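Local coordinates for protein flavoenzyme PA4991 (Pseudomonas aeruginosa PAO1, PDB 5EZ7) that probably works as an FAD-dependent oxidoreductase on a substrate that is still unknown, holding one FAD per monomeric subunit, at residues 37-47 against 380-388; 48-56 against 72-80. All coordinates share one frame; numbering follows the deposited sequence.

Contact 1. Residues 37-47 against 380-388; sequences ESASLGGGQSV and PPLAEPAWE. With FAD (flavin-adenine dinucleotide), chain B.
Leu41 and Leu382 are joined by a single beta bridge with two backbone hydrogen bonds. Leu41 N donates to Pro381 O at 2.7 Å. Ala383 N donates to Leu41 O at 3.1 Å. The side chain of Leu41 fills the angle between Pro380 and Leu382. Its CB lies near Pro381 O and Leu382 CD2. CG comes up to Pro380 CG, and there the two methyls part. CD2 touches Pro380 CG at 3.8 Å and CD1 touches Leu382 CD2 at 3.7 Å. Leu41 CG stands anti to the carbonyl carbon (chi1 -57°), which puts it beside Pro380 CG; chi2 then parts the methyls.

Ser40 to Gly43 form a type II beta turn, with Ala383 CB lodged beside it, 3.4 Å from Ser40 OG and 3.5 Å from Gly43 CA. Further on, Val47 lays CG1 against Pro385 CA. A water links Val47 O to Ala386 N, just past the Pro385 N-cap.

The other side of 37-47 holds FAD. Glu37 OE2 accepts a bond from the adenosine ribose hydroxyl O3B. Its OE1 sits so close to O2B that the detail of that bond is doubtful. Pro380 CB rests on Glu37 CG. The backbone N and NE2 of Gln45 share phosphate oxygen O2A, and Ser46 grips O1A with its N and OG.

The 37-47 loop leaves strand 33-37 of the dinucleotide-binding sheet. Leu41, Val47 and Leu382 also rest on helix 157-168. Helix 386-389 starts beside strand 224-236, where Ala386 and Trp387 meet Met233.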
# COMPACT_ATOMS: atom_id res chain seq x y z
N GLU A 37 8.60 -12.96 3.52
CA GLU A 37 7.32 -12.53 4.12
C GLU A 37 6.87 -13.56 5.16
O GLU A 37 6.93 -14.76 4.91
CB GLU A 37 6.26 -12.36 3.02
CG GLU A 37 4.83 -12.32 3.51
CD GLU A 37 4.55 -11.01 4.24
OE1 GLU A 37 4.13 -11.06 5.44
OE2 GLU A 37 4.73 -9.97 3.55
N SER A 38 6.45 -13.07 6.32
CA SER A 38 6.16 -13.91 7.49
C SER A 38 4.66 -14.27 7.58
O SER A 38 4.28 -15.16 8.33
CB SER A 38 6.66 -13.21 8.78
OG SER A 38 6.09 -11.89 8.89
N ALA A 39 3.83 -13.57 6.84
CA ALA A 39 2.41 -13.87 6.80
C ALA A 39 1.98 -13.85 5.34
O ALA A 39 2.50 -14.61 4.56
CB ALA A 39 1.58 -12.87 7.67
N SER A 40 1.07 -12.98 4.95
CA SER A 40 0.56 -13.03 3.60
C SER A 40 0.92 -11.76 2.86
O SER A 40 0.96 -10.67 3.45
CB SER A 40 -0.94 -13.29 3.63
OG SER A 40 -1.60 -12.26 4.30
N LEU A 41 1.23 -11.92 1.59
CA LEU A 41 1.63 -10.80 0.78
C LEU A 41 0.48 -9.79 0.63
O LEU A 41 -0.65 -10.16 0.37
CB LEU A 41 1.99 -11.25 -0.62
CG LEU A 41 3.06 -12.29 -0.83
CD1 LEU A 41 2.94 -12.83 -2.25
CD2 LEU A 41 4.39 -11.66 -0.56
N GLY A 42 0.82 -8.52 0.78
CA GLY A 42 -0.16 -7.44 0.84
C GLY A 42 -0.97 -7.35 2.14
O GLY A 42 -1.84 -6.50 2.25
N GLY A 43 -0.68 -8.20 3.12
CA GLY A 43 -1.58 -8.42 4.26
C GLY A 43 -1.45 -7.48 5.47
O GLY A 43 -2.18 -7.63 6.47
N GLY A 44 -0.54 -6.52 5.42
CA GLY A 44 -0.50 -5.48 6.45
C GLY A 44 -1.39 -4.37 5.93
O GLY A 44 -2.57 -4.58 5.64
N GLN A 45 -0.80 -3.21 5.72
CA GLN A 45 -1.53 -2.04 5.28
C GLN A 45 -2.01 -2.06 3.84
O GLN A 45 -3.05 -1.48 3.53
CB GLN A 45 -0.65 -0.82 5.43
CG GLN A 45 -0.18 -0.55 6.85
CD GLN A 45 1.00 0.42 6.86
OE1 GLN A 45 0.84 1.64 6.84
NE2 GLN A 45 2.20 -0.14 6.84
N SER A 46 -1.24 -2.68 2.95
CA SER A 46 -1.48 -2.55 1.50
C SER A 46 -2.85 -2.96 0.96
O SER A 46 -3.48 -2.19 0.26
CB SER A 46 -0.42 -3.31 0.72
OG SER A 46 0.80 -2.69 0.97
N VAL A 47 -3.27 -4.17 1.27
CA VAL A 47 -4.57 -4.66 0.79
C VAL A 47 -5.69 -3.98 1.55
O VAL A 47 -6.82 -4.06 1.12
CB VAL A 47 -4.66 -6.20 0.89
CG1 VAL A 47 -5.99 -6.76 0.50
CG2 VAL A 47 -3.74 -6.79 -0.15
N PRO A 380 4.93 -17.59 0.36
CA PRO A 380 3.91 -16.91 1.17
C PRO A 380 2.54 -16.91 0.44
O PRO A 380 2.50 -16.94 -0.79
CB PRO A 380 4.48 -15.49 1.34
CG PRO A 380 5.36 -15.29 0.16
CD PRO A 380 5.85 -16.66 -0.30
N PRO A 381 1.43 -16.93 1.20
CA PRO A 381 0.12 -16.76 0.58
C PRO A 381 -0.20 -15.29 0.29
O PRO A 381 0.41 -14.41 0.84
CB PRO A 381 -0.84 -17.37 1.61
CG PRO A 381 -0.12 -17.35 2.91
CD PRO A 381 1.33 -17.24 2.64
N LEU A 382 -1.18 -15.04 -0.58
CA LEU A 382 -1.76 -13.74 -0.78
C LEU A 382 -2.85 -13.44 0.20
O LEU A 382 -3.60 -14.31 0.60
CB LEU A 382 -2.36 -13.62 -2.18
CG LEU A 382 -1.36 -13.68 -3.32
CD1 LEU A 382 -2.13 -13.82 -4.62
CD2 LEU A 382 -0.58 -12.39 -3.40
N ALA A 383 -2.94 -12.17 0.59
CA ALA A 383 -3.97 -11.71 1.51
C ALA A 383 -5.29 -11.49 0.77
O ALA A 383 -5.31 -11.08 -0.39
CB ALA A 383 -3.55 -10.41 2.17
N GLU A 384 -6.39 -11.76 1.47
CA GLU A 384 -7.71 -11.35 1.00
C GLU A 384 -8.04 -9.95 1.50
O GLU A 384 -7.63 -9.56 2.57
CB GLU A 384 -8.78 -12.30 1.52
CG GLU A 384 -8.62 -13.75 1.08
CD GLU A 384 -9.89 -14.58 1.32
OE1 GLU A 384 -10.94 -14.30 0.67
OE2 GLU A 384 -9.81 -15.55 2.12
N PRO A 385 -8.78 -9.17 0.72
CA PRO A 385 -9.27 -7.90 1.24
C PRO A 385 -10.27 -8.09 2.38
O PRO A 385 -10.97 -9.06 2.40
CB PRO A 385 -9.95 -7.29 0.03
CG PRO A 385 -10.38 -8.46 -0.80
CD PRO A 385 -9.30 -9.45 -0.64
N ALA A 386 -10.31 -7.17 3.33
CA ALA A 386 -11.25 -7.24 4.52
C ALA A 386 -12.76 -7.37 4.16
O ALA A 386 -13.52 -8.08 4.81
CB ALA A 386 -11.02 -6.03 5.41
N TRP A 387 -13.18 -6.73 3.08
CA TRP A 387 -14.54 -6.87 2.56
C TRP A 387 -14.96 -8.31 2.17
O TRP A 387 -16.17 -8.62 2.19
CB TRP A 387 -14.86 -5.90 1.41
CG TRP A 387 -13.79 -5.51 0.50
CD1 TRP A 387 -13.55 -5.99 -0.73
CD2 TRP A 387 -12.84 -4.47 0.71
NE1 TRP A 387 -12.47 -5.34 -1.28
CE2 TRP A 387 -12.04 -4.39 -0.41
CE3 TRP A 387 -12.60 -3.60 1.77
CZ2 TRP A 387 -10.98 -3.51 -0.51
CZ3 TRP A 387 -11.56 -2.71 1.66
CH2 TRP A 387 -10.77 -2.67 0.54
N GLU A 388 -14.01 -9.18 1.83
CA GLU A 388 -14.35 -10.59 1.66
C GLU A 388 -14.36 -11.32 3.00
O GLU A 388 -15.20 -12.17 3.21
CB GLU A 388 -13.49 -11.28 0.60
CG GLU A 388 -13.71 -10.72 -0.82
CD GLU A 388 -15.10 -10.99 -1.43
OE1 GLU A 388 -15.44 -10.31 -2.44
OE2 GLU A 388 -15.87 -11.88 -0.94
PA FAD B . 2.71 -3.21 4.51
O1A FAD B . 1.68 -3.27 3.43
O2A FAD B . 2.31 -3.11 5.95
O5B FAD B . 3.65 -4.47 4.30
C5B FAD B . 4.60 -4.88 5.26
C4B FAD B . 4.76 -6.37 5.07
O4B FAD B . 5.85 -6.84 5.88
C3B FAD B . 3.50 -7.14 5.47
O3B FAD B . 3.03 -7.95 4.40
C2B FAD B . 3.95 -7.95 6.67
O2B FAD B . 3.31 -9.22 6.80
C1B FAD B . 5.46 -8.07 6.44
N9A FAD B . 6.22 -8.28 7.68
C8A FAD B . 6.04 -7.64 8.84
N7A FAD B . 6.92 -8.10 9.76
C5A FAD B . 7.67 -9.04 9.17
C6A FAD B . 8.77 -9.91 9.60
N6A FAD B . 9.22 -9.82 10.86
N1A FAD B . 9.31 -10.76 8.70
C2A FAD B . 8.84 -10.82 7.44
N3A FAD B . 7.83 -10.06 6.98
C4A FAD B . 7.22 -9.16 7.80
N1 FAD B . -1.89 5.10 0.42
C2 FAD B . -2.24 5.62 -0.78
O2 FAD B . -1.35 6.03 -1.55
N3 FAD B . -3.53 5.71 -1.17
C4 FAD B . -4.54 5.30 -0.41
O4 FAD B . -5.72 5.38 -0.80
C4X FAD B . -4.23 4.72 0.90
N5 FAD B . -5.21 4.29 1.72
C5X FAD B . -4.92 3.75 2.92
C6 FAD B . -5.96 3.31 3.72
C7 FAD B . -5.71 2.74 4.96
C7M FAD B . -6.85 2.25 5.80
C8 FAD B . -4.31 2.59 5.41
C8M FAD B . -3.96 1.97 6.75
C9 FAD B . -3.27 3.05 4.62
C9A FAD B . -3.52 3.63 3.37
N10 FAD B . -2.47 4.10 2.53
C10 FAD B . -2.81 4.64 1.28
C1' FAD B . -1.07 3.99 2.89
C2' FAD B . -0.57 2.64 2.41
O2' FAD B . -1.50 1.59 2.70
C3' FAD B . 0.79 2.32 3.02
O3' FAD B . 1.62 3.50 2.93
C4' FAD B . 1.47 1.17 2.27
O4' FAD B . 0.53 0.16 1.90
C5' FAD B . 2.54 0.52 3.12
O5' FAD B . 3.25 -0.44 2.31
P FAD B . 4.36 -1.35 3.01
O1P FAD B . 4.72 -2.46 2.05
O2P FAD B . 5.41 -0.42 3.50
O3P FAD B . 3.62 -1.89 4.32
O HOH W 1 -8.92 -4.70 2.82

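Contact 2. Residues 48-56 against 72-80; sequences KSQGIIHGG and IADMPRRWR. With FAD (flavin-adenine dinucleotide), chain B.
Ile72 meets the backbone of 54-56 at the end of helix 70-73. Its CG1 and CD1 lie against His54 O, and CD1 also reaches His54 CB at 4.0 Å. CG2 turns to Gly56 O. Ile72 O receives a CA-H...O contact from Gly55 CA at 3.4 Å, with an angle of 161° at the hydrogen. Ala73 follows, and its CA lies 3.6 Å from Gly55 O. Across the two segments the CA atoms come nearest at Gly55 and Ala73. Asp74 points away and forms a salt bridge with Arg77 instead.

Helix 75-82 then begins. Met75 places CB near His54 O and Ile53 CG2, while its bent chain carries the sulfur elsewhere. The Pro76 ring packs on the backbone of His54 and Gly55. Its CD is 3.4 Å from His54 O and its CG 3.6 Å from Gly55 CA. The close fit depends on Gly55 having no side chain.

Trp79, one helical turn after Met75, presents a ring face to Ile53. Ile53 CG2 makes a CH-pi contact with the five-membered ring, 4.0 Å from its centroid and 23° off the normal. CD1 lies over the same indole, 3.3 Å from CE3. With CG2 anti to the backbone N and CG1 beside it (chi1 -70°), both branches face the ring. Trp79 NE1 donates a hydrogen bond to Ala348 O, which helps to hold the indole in place.

On the far side of 48-56, Ile52 N donates to FAD O4 and Ile52 O accepts from N3, at 2.7 Å. His54 NE2 is also near N3. This paired backbone grip on the pyrimidine edge of the isoalloxazine marks the flavin site of this DAO-family enzyme.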
# COMPACT_ATOMS: atom_id res chain seq x y z
N LYS A 48 -5.38 -3.34 2.70
CA LYS A 48 -6.33 -2.53 3.43
C LYS A 48 -6.38 -1.07 3.00
O LYS A 48 -7.18 -0.30 3.53
CB LYS A 48 -6.06 -2.60 4.93
CG LYS A 48 -6.15 -4.01 5.50
CD LYS A 48 -5.86 -3.94 6.98
CE LYS A 48 -6.03 -5.28 7.69
NZ LYS A 48 -4.76 -6.04 7.56
N SER A 49 -5.54 -0.67 2.04
CA SER A 49 -5.61 0.70 1.57
C SER A 49 -6.86 0.92 0.73
O SER A 49 -7.59 -0.03 0.38
CB SER A 49 -4.35 1.09 0.77
OG SER A 49 -4.17 0.33 -0.41
N GLN A 50 -7.08 2.18 0.39
CA GLN A 50 -8.17 2.54 -0.52
C GLN A 50 -7.69 2.51 -1.97
O GLN A 50 -8.49 2.66 -2.87
CB GLN A 50 -8.78 3.88 -0.13
CG GLN A 50 -9.50 3.85 1.22
CD GLN A 50 -10.55 4.97 1.39
OE1 GLN A 50 -10.27 5.99 1.99
NE2 GLN A 50 -11.73 4.76 0.84
N GLY A 51 -6.39 2.32 -2.20
CA GLY A 51 -5.87 2.06 -3.55
C GLY A 51 -5.74 3.31 -4.38
O GLY A 51 -5.52 3.23 -5.59
N ILE A 52 -5.85 4.48 -3.74
CA ILE A 52 -5.90 5.73 -4.49
C ILE A 52 -4.48 6.13 -4.77
O ILE A 52 -3.68 6.22 -3.84
CB ILE A 52 -6.57 6.85 -3.68
CG1 ILE A 52 -8.04 6.53 -3.42
CG2 ILE A 52 -6.42 8.19 -4.42
CD1 ILE A 52 -8.63 7.24 -2.22
N ILE A 53 -4.18 6.43 -6.02
CA ILE A 53 -2.89 7.02 -6.37
C ILE A 53 -2.93 8.53 -6.41
O ILE A 53 -3.31 9.14 -7.41
CB ILE A 53 -2.33 6.39 -7.63
CG1 ILE A 53 -1.94 4.96 -7.25
CG2 ILE A 53 -1.04 7.05 -8.05
CD1 ILE A 53 -2.02 4.06 -8.40
N HIS A 54 -2.54 9.10 -5.28
CA HIS A 54 -2.51 10.53 -5.04
C HIS A 54 -1.49 11.20 -5.95
O HIS A 54 -0.48 10.62 -6.28
CB HIS A 54 -2.13 10.81 -3.57
CG HIS A 54 -3.01 10.13 -2.57
ND1 HIS A 54 -4.31 10.51 -2.34
CD2 HIS A 54 -2.76 9.10 -1.73
CE1 HIS A 54 -4.83 9.75 -1.40
NE2 HIS A 54 -3.92 8.88 -1.02
N GLY A 55 -1.75 12.44 -6.34
CA GLY A 55 -0.77 13.22 -7.11
C GLY A 55 -0.80 14.69 -6.79
O GLY A 55 -0.72 15.53 -7.71
N GLY A 56 -0.90 15.03 -5.50
CA GLY A 56 -1.18 16.43 -5.11
C GLY A 56 -0.61 16.76 -3.75
O GLY A 56 -0.28 15.86 -2.99
N ILE A 72 5.36 12.98 -4.94
CA ILE A 72 3.95 12.59 -5.05
C ILE A 72 3.24 13.07 -6.34
O ILE A 72 2.45 12.32 -6.90
CB ILE A 72 3.15 13.03 -3.79
CG1 ILE A 72 1.78 12.36 -3.74
CG2 ILE A 72 2.95 14.53 -3.74
CD1 ILE A 72 1.86 10.89 -3.48
N ALA A 73 3.54 14.28 -6.80
CA ALA A 73 2.85 14.90 -7.97
C ALA A 73 2.98 14.10 -9.28
O ALA A 73 2.09 14.10 -10.14
CB ALA A 73 3.37 16.32 -8.19
N ASP A 74 4.11 13.40 -9.40
CA ASP A 74 4.40 12.58 -10.55
C ASP A 74 3.88 11.12 -10.44
O ASP A 74 4.01 10.35 -11.39
CB ASP A 74 5.92 12.59 -10.77
CG ASP A 74 6.30 12.26 -12.19
OD1 ASP A 74 5.79 12.93 -13.12
OD2 ASP A 74 7.11 11.32 -12.39
N MET A 75 3.26 10.74 -9.32
CA MET A 75 2.88 9.34 -9.11
C MET A 75 1.76 8.86 -10.06
O MET A 75 1.96 7.88 -10.75
CB MET A 75 2.59 9.06 -7.64
CG MET A 75 3.83 8.96 -6.74
SD MET A 75 5.16 7.80 -7.23
CE MET A 75 6.41 8.95 -7.77
N PRO A 76 0.63 9.59 -10.17
CA PRO A 76 -0.39 9.11 -11.13
C PRO A 76 0.14 8.86 -12.55
O PRO A 76 -0.16 7.84 -13.14
CB PRO A 76 -1.49 10.20 -11.11
CG PRO A 76 -1.24 10.97 -9.86
CD PRO A 76 0.26 10.92 -9.63
N ARG A 77 0.97 9.75 -13.09
CA ARG A 77 1.57 9.50 -14.40
C ARG A 77 2.41 8.20 -14.38
O ARG A 77 2.24 7.31 -15.20
CB ARG A 77 2.42 10.69 -14.84
CG ARG A 77 3.04 10.58 -16.23
CD ARG A 77 4.08 11.67 -16.47
NE ARG A 77 5.25 11.57 -15.58
CZ ARG A 77 6.26 10.70 -15.72
NH1 ARG A 77 6.29 9.85 -16.74
NH2 ARG A 77 7.26 10.67 -14.84
N ARG A 78 3.31 8.10 -13.42
CA ARG A 78 4.14 6.91 -13.32
C ARG A 78 3.37 5.57 -13.20
O ARG A 78 3.70 4.62 -13.87
CB ARG A 78 5.17 7.08 -12.21
CG ARG A 78 6.26 8.07 -12.64
CD ARG A 78 7.34 8.28 -11.59
NE ARG A 78 8.11 7.07 -11.34
CZ ARG A 78 9.06 6.97 -10.41
NH1 ARG A 78 9.35 8.03 -9.64
NH2 ARG A 78 9.70 5.81 -10.23
N TRP A 79 2.31 5.53 -12.39
CA TRP A 79 1.52 4.31 -12.23
C TRP A 79 0.71 3.99 -13.47
O TRP A 79 0.63 2.84 -13.89
CB TRP A 79 0.57 4.44 -11.06
CG TRP A 79 1.22 4.35 -9.75
CD1 TRP A 79 1.96 5.29 -9.18
CD2 TRP A 79 1.15 3.28 -8.83
NE1 TRP A 79 2.37 4.89 -7.94
CE2 TRP A 79 1.88 3.65 -7.71
CE3 TRP A 79 0.53 2.03 -8.85
CZ2 TRP A 79 2.03 2.83 -6.61
CZ3 TRP A 79 0.66 1.22 -7.74
CH2 TRP A 79 1.40 1.63 -6.63
N ARG A 80 0.14 5.03 -14.08
CA ARG A 80 -0.52 4.92 -15.38
C ARG A 80 0.39 4.29 -16.43
O ARG A 80 0.03 3.30 -17.05
CB ARG A 80 -1.03 6.30 -15.86
CG ARG A 80 -1.66 6.36 -17.26
CD ARG A 80 -3.13 5.98 -17.28
NE ARG A 80 -3.96 6.98 -16.60
CZ ARG A 80 -5.28 6.89 -16.41
NH1 ARG A 80 -6.00 5.85 -16.87
NH2 ARG A 80 -5.90 7.87 -15.75
PA FAD B . 2.71 -3.21 4.51
O1A FAD B . 1.68 -3.27 3.43
O2A FAD B . 2.31 -3.11 5.95
O5B FAD B . 3.65 -4.47 4.30
C5B FAD B . 4.60 -4.88 5.26
C4B FAD B . 4.76 -6.37 5.07
O4B FAD B . 5.85 -6.84 5.88
C3B FAD B . 3.50 -7.14 5.47
O3B FAD B . 3.03 -7.95 4.40
C2B FAD B . 3.95 -7.95 6.67
O2B FAD B . 3.31 -9.22 6.80
C1B FAD B . 5.46 -8.07 6.44
N9A FAD B . 6.22 -8.28 7.68
C8A FAD B . 6.04 -7.64 8.84
N7A FAD B . 6.92 -8.10 9.76
C5A FAD B . 7.67 -9.04 9.17
C6A FAD B . 8.77 -9.91 9.60
N6A FAD B . 9.22 -9.82 10.86
N1A FAD B . 9.31 -10.76 8.70
C2A FAD B . 8.84 -10.82 7.44
N3A FAD B . 7.83 -10.06 6.98
C4A FAD B . 7.22 -9.16 7.80
N1 FAD B . -1.89 5.10 0.42
C2 FAD B . -2.24 5.62 -0.78
O2 FAD B . -1.35 6.03 -1.55
N3 FAD B . -3.53 5.71 -1.17
C4 FAD B . -4.54 5.30 -0.41
O4 FAD B . -5.72 5.38 -0.80
C4X FAD B . -4.23 4.72 0.90
N5 FAD B . -5.21 4.29 1.72
C5X FAD B . -4.92 3.75 2.92
C6 FAD B . -5.96 3.31 3.72
C7 FAD B . -5.71 2.74 4.96
C7M FAD B . -6.85 2.25 5.80
C8 FAD B . -4.31 2.59 5.41
C8M FAD B . -3.96 1.97 6.75
C9 FAD B . -3.27 3.05 4.62
C9A FAD B . -3.52 3.63 3.37
N10 FAD B . -2.47 4.10 2.53
C10 FAD B . -2.81 4.64 1.28
C1' FAD B . -1.07 3.99 2.89
C2' FAD B . -0.57 2.64 2.41
O2' FAD B . -1.50 1.59 2.70
C3' FAD B . 0.79 2.32 3.02
O3' FAD B . 1.62 3.50 2.93
C4' FAD B . 1.47 1.17 2.27
O4' FAD B . 0.53 0.16 1.90
C5' FAD B . 2.54 0.52 3.12
O5' FAD B . 3.25 -0.44 2.31
P FAD B . 4.36 -1.35 3.01
O1P FAD B . 4.72 -2.46 2.05
O2P FAD B . 5.41 -0.42 3.50
O3P FAD B . 3.62 -1.89 4.32

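Overall arrangement
From the N terminus, the chain enters contact 1 as strand 33-37 ends, and residues 37-47 follow the ribose and phosphates of FAD. It runs directly into 48-56, which follows the flavin end. Contact 2 soon closes a short loop, when helices 70-73 and 75-82 come back against its last residues, 53-56. Contact 1 closes only near the C terminus, when 380-388 returns to 37-47. The small loop therefore lies within the large one, and the two do not cross. The contacts are about 20 Å apart, centre to centre. Contact 1 joins the C-terminal segment to the nucleotide-binding part, and contact 2 joins Ile53 and the residues after it to the two helices. FAD spans both.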